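Side-chain contacts in aldose 1-epimerase (Escherichia coli, PDB 3NRE), which is a putative mutarotase of the galactose mutarotase clan that probably interconverts the alpha and beta anomers of aldose sugars: residues G25-T30 and L34-K39; A162-Y167 and P231-F236. All blocks are in the same frame, centred on the assembly; numbering follows the deposited sequence. Where two conformers were deposited one is given.

Each contact joins a strand to a neighbouring loop segment in the all-beta, galactose mutarotase-like fold, and the two follow one another along the chain without touching: their centres are 25 Å apart and their nearest atoms about 7 Å. Contact 1 is local, joining strand 22-28 to the loop that follows strand 31-32, and lies about 17 Å from the centre of the chain. Contact 2 is long-range and more deeply buried, about 13 Å from that centre, where residues 162-164 cover a tyrosine of strand 232-237. A bound PEG fragment, probably from the crystallisation liquor, lies about 4 Å from the Trp27 side chain in contact 1.

Contact 1: G25-T30 and L34-K39; sequences GFWRDT and LRPGKK
Leu34 comes against the root of the Phe26 side chain, its CD1 4.0 Å from Phe26 CB, while Leu34 CG lies at the edge of the phenyl ring, near its plane. With Phe26 CG anti to the backbone N (chi1 -177°), CB is presented to the leucine and the ring leads away from it, so the two side chains meet at the base rather than face on. The backbones are joined once directly and once through water: Leu34 N gives a weak hydrogen bond of 3.4 Å to Phe26 O, and a water bridges the other polar pair, accepting from Phe26 N at 3.0 Å and donating to Leu34 O at 2.7 Å. Trp27 folds its indole back over its own strand, with Gly25 CA 3.3 Å above the ring plane; the lack of a side chain at Gly25 makes this possible. The bridging water lies over the same indole face, near the rim. Pro36 approaches the indole obliquely, its CG 4.3 Å from Trp27 NE1. Around the contact, Phe26 packs on Leu14 of the adjacent strand 12-17, and Lys13 of that strand makes a cation-pi contact with Trp27. Lys39 forms a salt bridge with Asp15, again on strand 12-17, while Leu34 rests on Pro150 and Phe152, so that it lies between strand 22-28 and strand 142-153 of the neighbouring sheet.

Contact 2: A162-Y167 and P231-F236; sequences AQASGY and PCYFIF
Tyr233 turns one face of its phenol ring to the methyl of Ala162: Ala162 CB sits over that face, 3.9 Å from the ring centroid and 29° off the normal, in a CH-pi contact. The methyl is displaced toward the CZ-CE2 bond of the ring, with Ala162 CB 3.5 Å from both Tyr233 CZ and Tyr233 CE2. Tyr233 CG stands between the backbone N and the carbonyl carbon (chi1 65°), which directs the phenol from strand 232-237 to the segment 162-164; a chi2 of 89° then turns the ring about its own axis so that its face meets the Ala162 methyl. There the hydroxyl lies beside the backbone, with Tyr233 OH 2.8 Å from Ala162 O in a weak hydrogen bond, one that is not settled because the same proton has another acceptor within reach. Ala164 adds its methyl obliquely, CB 3.6 Å from Tyr233 OH. At the ring edge and in its plane, Gln163 O comes within 3.4 Å of Tyr233 CE2, while Gln163 NE2 is hydrogen-bonded to Gly206 O. Ile235 CG1, two residues along the same strand, also lies at the edge. Phe204 of strand 200-205 stacks on the phenol and Trp207 meets it edge-to-face, completing an aromatic cluster. With an alanine here instead of Tyr233, the Ala162 methyl would probably lose its aromatic platform and Ala162 O the nearby hydroxyl, and a gap would probably open beside the segment 162-164. The chemistry is mixed: apolar cover dominates, the hydroxyl may add a weak polar tie to Ala162 O, and Gln163 O, buried with no hydrogen-bond partner, faces the probably slightly positive C-H edge of the ring in this contact.

Contact 1: G25-T30 and L34-K39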
ATOM      1  N   GLY A  25      12.148  -5.789  -5.519  1.00 18.66           N
ATOM      2  CA  GLY A  25      12.286  -5.496  -6.935  1.00 19.24           C
ATOM      3  C   GLY A  25      11.225  -6.208  -7.744  1.00 20.29           C
ATOM      4  O   GLY A  25      10.775  -7.273  -7.377  1.00 19.66           O
ATOM      5  N   PHE A  26      10.851  -5.582  -8.856  1.00 21.79           N
ATOM      6  CA  PHE A  26       9.959  -6.158  -9.837  1.00 20.42           C
ATOM      7  C   PHE A  26      10.414  -5.606 -11.182  1.00 22.79           C
ATOM      8  O   PHE A  26      10.430  -4.379 -11.388  1.00 23.45           O
ATOM      9  CB  PHE A  26       8.512  -5.747  -9.518  1.00 21.87           C
ATOM     10  CG  PHE A  26       7.489  -6.348 -10.428  1.00 20.54           C
ATOM     11  CD1 PHE A  26       7.662  -7.606 -10.970  1.00 25.03           C
ATOM     12  CD2 PHE A  26       6.297  -5.687 -10.676  1.00 23.40           C
ATOM     13  CE1 PHE A  26       6.680  -8.162 -11.824  1.00 30.17           C
ATOM     14  CE2 PHE A  26       5.324  -6.243 -11.508  1.00 25.72           C
ATOM     15  CZ  PHE A  26       5.501  -7.448 -12.087  1.00 24.55           C
ATOM     16  N   TRP A  27      10.854  -6.514 -12.057  1.00 22.51           N
ATOM     17  CA  TRP A  27      11.497  -6.152 -13.307  1.00 23.64           C
ATOM     18  C   TRP A  27      10.962  -6.968 -14.489  1.00 26.90           C
ATOM     19  O   TRP A  27      10.478  -8.076 -14.321  1.00 24.86           O
ATOM     20  CB  TRP A  27      12.997  -6.414 -13.271  1.00 26.27           C
ATOM     21  CG  TRP A  27      13.804  -5.753 -12.215  1.00 22.23           C
ATOM     22  CD1 TRP A  27      14.484  -4.543 -12.314  1.00 26.87           C
ATOM     23  CD2 TRP A  27      14.097  -6.265 -10.905  1.00 23.47           C
ATOM     24  NE1 TRP A  27      15.133  -4.288 -11.139  1.00 27.82           N
ATOM     25  CE2 TRP A  27      14.905  -5.314 -10.259  1.00 26.06           C
ATOM     26  CE3 TRP A  27      13.785  -7.445 -10.241  1.00 24.91           C
ATOM     27  CZ2 TRP A  27      15.456  -5.538  -8.986  1.00 28.46           C
ATOM     28  CZ3 TRP A  27      14.273  -7.643  -8.940  1.00 25.06           C
ATOM     29  CH2 TRP A  27      15.126  -6.706  -8.350  1.00 27.38           C
ATOM     30  N   ARG A  28      11.005  -6.339 -15.661  1.00 27.94           N
ATOM     31  CA  ARG A  28      10.807  -7.040 -16.922  0.50 30.91           C
ATOM     32  C   ARG A  28      12.136  -6.902 -17.617  1.00 31.07           C
ATOM     33  O   ARG A  28      12.552  -5.789 -17.922  1.00 31.27           O
ATOM     34  CB  ARG A  28       9.684  -6.406 -17.729  0.50 31.85           C
ATOM     35  CG  ARG A  28       9.272  -7.262 -18.922  0.50 35.89           C
ATOM     36  CD  ARG A  28       8.783  -6.390 -20.040  0.50 42.54           C
ATOM     37  NE  ARG A  28       9.783  -5.380 -20.402  0.50 45.49           N
ATOM     38  CZ  ARG A  28       9.528  -4.083 -20.489  0.50 43.45           C
ATOM     39  NH1 ARG A  28       8.300  -3.637 -20.259  0.50 45.20           N
ATOM     40  NH2 ARG A  28      10.499  -3.243 -20.824  0.50 43.18           N
ATOM     41  N   ASP A  29      12.847  -8.025 -17.806  1.00 32.07           N
ATOM     42  CA  ASP A  29      14.248  -7.974 -18.246  1.00 32.79           C
ATOM     43  C   ASP A  29      14.978  -7.069 -17.237  1.00 30.87           C
ATOM     44  O   ASP A  29      14.820  -7.303 -16.040  1.00 30.83           O
ATOM     45  CB  ASP A  29      14.371  -7.488 -19.719  1.00 37.43           C
ATOM     46  CG  ASP A  29      13.887  -8.522 -20.707  1.00 46.00           C
ATOM     47  OD1 ASP A  29      14.149  -9.721 -20.430  1.00 48.82           O
ATOM     48  OD2 ASP A  29      13.256  -8.157 -21.736  1.00 45.07           O
ATOM     49  N   THR A  30      15.696  -6.029 -17.683  1.00 32.15           N
ATOM     50  CA  THR A  30      16.430  -5.126 -16.781  1.00 31.83           C
ATOM     51  C   THR A  30      15.632  -3.841 -16.436  1.00 32.59           C
ATOM     52  O   THR A  30      16.139  -2.971 -15.716  1.00 34.19           O
ATOM     53  CB  THR A  30      17.791  -4.741 -17.358  1.00 37.57           C
ATOM     54  OG1 THR A  30      17.591  -4.043 -18.593  1.00 38.98           O
ATOM     55  CG2 THR A  30      18.685  -6.017 -17.593  1.00 39.48           C
ATOM     56  N   LEU A  34       8.698  -1.510 -10.597  1.00 22.25           N
ATOM     57  CA  LEU A  34       8.629  -0.789  -9.339  1.00 20.83           C
ATOM     58  C   LEU A  34      10.045  -0.278  -9.066  1.00 22.34           C
ATOM     59  O   LEU A  34      11.051  -0.785  -9.598  1.00 21.94           O
ATOM     60  CB  LEU A  34       8.205  -1.730  -8.196  1.00 21.23           C
ATOM     61  CG  LEU A  34       6.818  -2.352  -8.153  1.00 19.89           C
ATOM     62  CD1 LEU A  34       6.644  -3.341  -6.993  1.00 21.41           C
ATOM     63  CD2 LEU A  34       5.747  -1.204  -8.137  1.00 22.29           C
ATOM     64  N   ARG A  35      10.141   0.752  -8.232  1.00 20.39           N
ATOM     65  CA  ARG A  35      11.388   1.305  -7.842  1.00 21.95           C
ATOM     66  C   ARG A  35      12.241   0.170  -7.236  1.00 22.46           C
ATOM     67  O   ARG A  35      11.797  -0.472  -6.327  1.00 22.03           O
ATOM     68  CB  ARG A  35      11.158   2.388  -6.765  1.00 22.52           C
ATOM     69  CG  ARG A  35      12.401   2.932  -6.169  1.00 26.97           C
ATOM     70  CD  ARG A  35      12.170   3.880  -5.028  1.00 25.42           C
ATOM     71  NE  ARG A  35      11.798   3.190  -3.796  1.00 21.73           N
ATOM     72  CZ  ARG A  35      11.695   3.822  -2.634  1.00 21.87           C
ATOM     73  NH1 ARG A  35      11.864   5.124  -2.590  1.00 24.57           N
ATOM     74  NH2 ARG A  35      11.376   3.175  -1.534  1.00 20.79           N
ATOM     75  N   PRO A  36      13.488  -0.007  -7.678  1.00 20.99           N
ATOM     76  CA  PRO A  36      14.297  -1.070  -7.062  1.00 22.43           C
ATOM     77  C   PRO A  36      14.508  -0.798  -5.581  1.00 20.78           C
ATOM     78  O   PRO A  36      14.890   0.327  -5.236  1.00 23.81           O
ATOM     79  CB  PRO A  36      15.643  -0.980  -7.834  1.00 22.98           C
ATOM     80  CG  PRO A  36      15.252  -0.513  -9.132  1.00 25.65           C
ATOM     81  CD  PRO A  36      14.151   0.520  -8.879  1.00 24.35           C
ATOM     82  N   GLY A  37      14.307  -1.820  -4.738  1.00 20.12           N
ATOM     83  CA  GLY A  37      14.614  -1.674  -3.310  1.00 21.33           C
ATOM     84  C   GLY A  37      16.074  -1.660  -2.967  1.00 22.48           C
ATOM     85  O   GLY A  37      16.931  -2.159  -3.715  1.00 21.94           O
ATOM     86  N   LYS A  38      16.400  -1.069  -1.819  1.00 22.19           N
ATOM     87  CA  LYS A  38      17.761  -1.088  -1.316  1.00 23.83           C
ATOM     88  C   LYS A  38      18.151  -2.332  -0.559  1.00 22.91           C
ATOM     89  O   LYS A  38      19.341  -2.474  -0.198  1.00 23.33           O
ATOM     90  CB  LYS A  38      18.029   0.106  -0.379  1.00 26.21           C
ATOM     91  CG  LYS A  38      17.849   1.424  -1.075  1.00 29.86           C
ATOM     92  CD  LYS A  38      18.293   2.569  -0.139  1.00 37.22           C
ATOM     93  CE  LYS A  38      18.501   3.909  -0.856  1.00 49.80           C
ATOM     94  NZ  LYS A  38      19.046   4.904   0.160  1.00 36.95           N
ATOM     95  N   LYS A  39      17.210  -3.218  -0.274  1.00 22.31           N
ATOM     96  CA  LYS A  39      17.514  -4.439   0.474  1.00 23.75           C
ATOM     97  C   LYS A  39      18.219  -4.111   1.794  1.00 22.72           C
ATOM     98  O   LYS A  39      19.202  -4.779   2.204  1.00 26.01           O
ATOM     99  CB  LYS A  39      18.281  -5.460  -0.398  1.00 25.82           C
ATOM    100  CG  LYS A  39      17.458  -5.908  -1.593  1.00 25.16           C
ATOM    101  CD  LYS A  39      18.166  -6.873  -2.555  1.00 25.96           C
ATOM    102  CE  LYS A  39      17.156  -7.370  -3.645  1.00 27.67           C
ATOM    103  NZ  LYS A  39      17.870  -8.251  -4.672  1.00 31.08           N
TER
HETATM  104  O   HOH W   1      12.416  -3.042  -9.266  1.00 22.49           O

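Contact 2: A162-Y167 and P231-F236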
ATOM      1  N   ALA A 162      -6.748   7.168 -12.473  1.00 29.89           N
ATOM      2  CA  ALA A 162      -7.347   6.474 -11.340  1.00 28.26           C
ATOM      3  C   ALA A 162      -8.613   7.254 -10.934  1.00 29.72           C
ATOM      4  O   ALA A 162      -8.530   8.360 -10.424  1.00 29.53           O
ATOM      5  CB  ALA A 162      -6.364   6.408 -10.145  1.00 26.61           C
ATOM      6  N   GLN A 163      -9.770   6.692 -11.231  1.00 31.18           N
ATOM      7  CA  GLN A 163     -11.063   7.327 -10.933  1.00 31.93           C
ATOM      8  C   GLN A 163     -11.149   7.884  -9.526  1.00 32.98           C
ATOM      9  O   GLN A 163     -10.713   7.238  -8.599  1.00 31.19           O
ATOM     10  CB  GLN A 163     -12.180   6.301 -11.163  1.00 34.84           C
ATOM     11  CG  GLN A 163     -13.581   6.756 -10.756  1.00 38.07           C
ATOM     12  CD  GLN A 163     -14.594   5.634 -10.968  1.00 46.37           C
ATOM     13  OE1 GLN A 163     -14.858   5.240 -12.107  1.00 48.48           O
ATOM     14  NE2 GLN A 163     -15.131   5.091  -9.869  1.00 41.78           N
ATOM     15  N   ALA A 164     -11.707   9.087  -9.378  1.00 33.50           N
ATOM     16  CA  ALA A 164     -11.897   9.709  -8.083  1.00 34.37           C
ATOM     17  C   ALA A 164     -13.020  10.716  -8.150  1.00 34.48           C
ATOM     18  O   ALA A 164     -13.155  11.445  -9.138  1.00 38.98           O
ATOM     19  CB  ALA A 164     -10.605  10.391  -7.583  1.00 31.91           C
ATOM     20  N   SER A 165     -13.844  10.730  -7.108  1.00 35.56           N
ATOM     21  CA  SER A 165     -14.957  11.673  -7.028  1.00 38.17           C
ATOM     22  C   SER A 165     -14.742  12.754  -5.989  1.00 39.38           C
ATOM     23  O   SER A 165     -15.656  13.566  -5.765  1.00 37.72           O
ATOM     24  CB  SER A 165     -16.258  10.909  -6.719  1.00 40.77           C
ATOM     25  OG  SER A 165     -16.187  10.346  -5.425  1.00 41.57           O
ATOM     26  N   GLY A 166     -13.578  12.714  -5.311  1.00 31.79           N
ATOM     27  CA  GLY A 166     -13.226  13.696  -4.331  1.00 30.59           C
ATOM     28  C   GLY A 166     -11.945  13.320  -3.650  1.00 29.17           C
ATOM     29  O   GLY A 166     -11.404  12.263  -3.923  1.00 29.32           O
ATOM     30  N   TYR A 167     -11.471  14.202  -2.790  1.00 28.22           N
ATOM     31  CA  TYR A 167     -10.215  13.953  -2.080  1.00 26.30           C
ATOM     32  C   TYR A 167     -10.203  14.629  -0.730  1.00 28.83           C
ATOM     33  O   TYR A 167     -11.026  15.477  -0.444  1.00 27.32           O
ATOM     34  CB  TYR A 167      -9.020  14.418  -2.913  1.00 25.79           C
ATOM     35  CG  TYR A 167      -8.677  15.888  -2.850  1.00 30.00           C
ATOM     36  CD1 TYR A 167      -9.619  16.858  -3.160  1.00 29.89           C
ATOM     37  CD2 TYR A 167      -7.413  16.310  -2.508  1.00 25.94           C
ATOM     38  CE1 TYR A 167      -9.304  18.215  -3.125  1.00 34.70           C
ATOM     39  CE2 TYR A 167      -7.094  17.656  -2.448  1.00 32.62           C
ATOM     40  CZ  TYR A 167      -8.027  18.595  -2.765  1.00 34.19           C
ATOM     41  OH  TYR A 167      -7.697  19.926  -2.715  1.00 36.32           O
ATOM     42  N   PRO A 231     -11.832   1.164  -2.515  1.00 33.51           N
ATOM     43  CA  PRO A 231     -12.577   2.426  -2.643  1.00 32.57           C
ATOM     44  C   PRO A 231     -11.729   3.699  -2.547  1.00 30.30           C
ATOM     45  O   PRO A 231     -12.225   4.780  -2.889  1.00 29.37           O
ATOM     46  CB  PRO A 231     -13.505   2.372  -1.445  1.00 35.36           C
ATOM     47  CG  PRO A 231     -12.710   1.674  -0.415  1.00 31.34           C
ATOM     48  CD  PRO A 231     -12.044   0.551  -1.195  1.00 29.78           C
ATOM     49  N   CYS A 232     -10.485   3.583  -2.047  1.00 28.02           N
ATOM     50  CA  CYS A 232      -9.625   4.746  -1.829  0.60 27.11           C
ATOM     51  C   CYS A 232      -8.204   4.444  -2.255  1.00 22.51           C
ATOM     52  O   CYS A 232      -7.784   3.311  -2.192  1.00 25.14           O
ATOM     53  CB  CYS A 232      -9.642   5.136  -0.360  0.60 26.34           C
ATOM     54  SG  CYS A 232     -11.264   5.606   0.252  0.60 28.77           S
ATOM     55  N   TYR A 233      -7.495   5.484  -2.688  1.00 24.95           N
ATOM     56  CA  TYR A 233      -6.053   5.398  -2.986  1.00 24.15           C
ATOM     57  C   TYR A 233      -5.388   6.658  -2.433  1.00 25.39           C
ATOM     58  O   TYR A 233      -6.003   7.725  -2.383  1.00 23.58           O
ATOM     59  CB  TYR A 233      -5.791   5.220  -4.494  1.00 23.06           C
ATOM     60  CG  TYR A 233      -6.182   6.352  -5.446  1.00 21.96           C
ATOM     61  CD1 TYR A 233      -5.294   7.382  -5.755  1.00 26.25           C
ATOM     62  CD2 TYR A 233      -7.409   6.362  -6.129  1.00 23.16           C
ATOM     63  CE1 TYR A 233      -5.655   8.407  -6.654  1.00 23.28           C
ATOM     64  CE2 TYR A 233      -7.737   7.362  -7.034  1.00 26.49           C
ATOM     65  CZ  TYR A 233      -6.873   8.381  -7.281  1.00 27.92           C
ATOM     66  OH  TYR A 233      -7.186   9.373  -8.175  1.00 28.21           O
ATOM     67  N   PHE A 234      -4.121   6.526  -2.011  1.00 22.51           N
ATOM     68  CA  PHE A 234      -3.279   7.677  -1.698  1.00 19.81           C
ATOM     69  C   PHE A 234      -2.238   7.874  -2.801  1.00 19.47           C
ATOM     70  O   PHE A 234      -1.777   6.936  -3.423  1.00 21.96           O
ATOM     71  CB  PHE A 234      -2.553   7.508  -0.319  1.00 19.68           C
ATOM     72  CG  PHE A 234      -3.242   8.201   0.857  1.00 20.02           C
ATOM     73  CD1 PHE A 234      -4.401   7.654   1.413  1.00 22.92           C
ATOM     74  CD2 PHE A 234      -2.748   9.369   1.402  1.00 25.77           C
ATOM     75  CE1 PHE A 234      -5.046   8.278   2.474  1.00 27.10           C
ATOM     76  CE2 PHE A 234      -3.393   9.964   2.460  1.00 24.64           C
ATOM     77  CZ  PHE A 234      -4.517   9.428   3.002  1.00 26.99           C
ATOM     78  N   ILE A 235      -1.885   9.111  -3.053  1.00 20.74           N
ATOM     79  CA  ILE A 235      -0.789   9.450  -3.935  1.00 23.86           C
ATOM     80  C   ILE A 235       0.258  10.111  -3.048  1.00 23.59           C
ATOM     81  O   ILE A 235      -0.062  11.024  -2.249  1.00 22.46           O
ATOM     82  CB  ILE A 235      -1.172  10.466  -5.013  1.00 23.59           C
ATOM     83  CG1 ILE A 235      -2.234   9.911  -5.952  1.00 27.16           C
ATOM     84  CG2 ILE A 235       0.060  10.934  -5.816  1.00 23.31           C
ATOM     85  CD1 ILE A 235      -1.824   8.628  -6.740  1.00 28.15           C
ATOM     86  N   PHE A 236       1.501   9.677  -3.223  1.00 20.35           N
ATOM     87  CA  PHE A 236       2.657  10.296  -2.623  1.00 21.77           C
ATOM     88  C   PHE A 236       3.666  10.725  -3.687  1.00 20.62           C
ATOM     89  O   PHE A 236       4.068   9.916  -4.524  1.00 21.94           O
ATOM     90  CB  PHE A 236       3.318   9.316  -1.612  1.00 20.91           C
ATOM     91  CG  PHE A 236       4.470   9.930  -0.917  1.00 22.45           C
ATOM     92  CD1 PHE A 236       4.277  11.063  -0.169  1.00 23.12           C
ATOM     93  CD2 PHE A 236       5.731   9.430  -1.039  1.00 24.75           C
ATOM     94  CE1 PHE A 236       5.323  11.677   0.453  1.00 24.54           C
ATOM     95  CE2 PHE A 236       6.819  10.053  -0.415  1.00 26.47           C
ATOM     96  CZ  PHE A 236       6.611  11.163   0.343  1.00 22.40           C
TER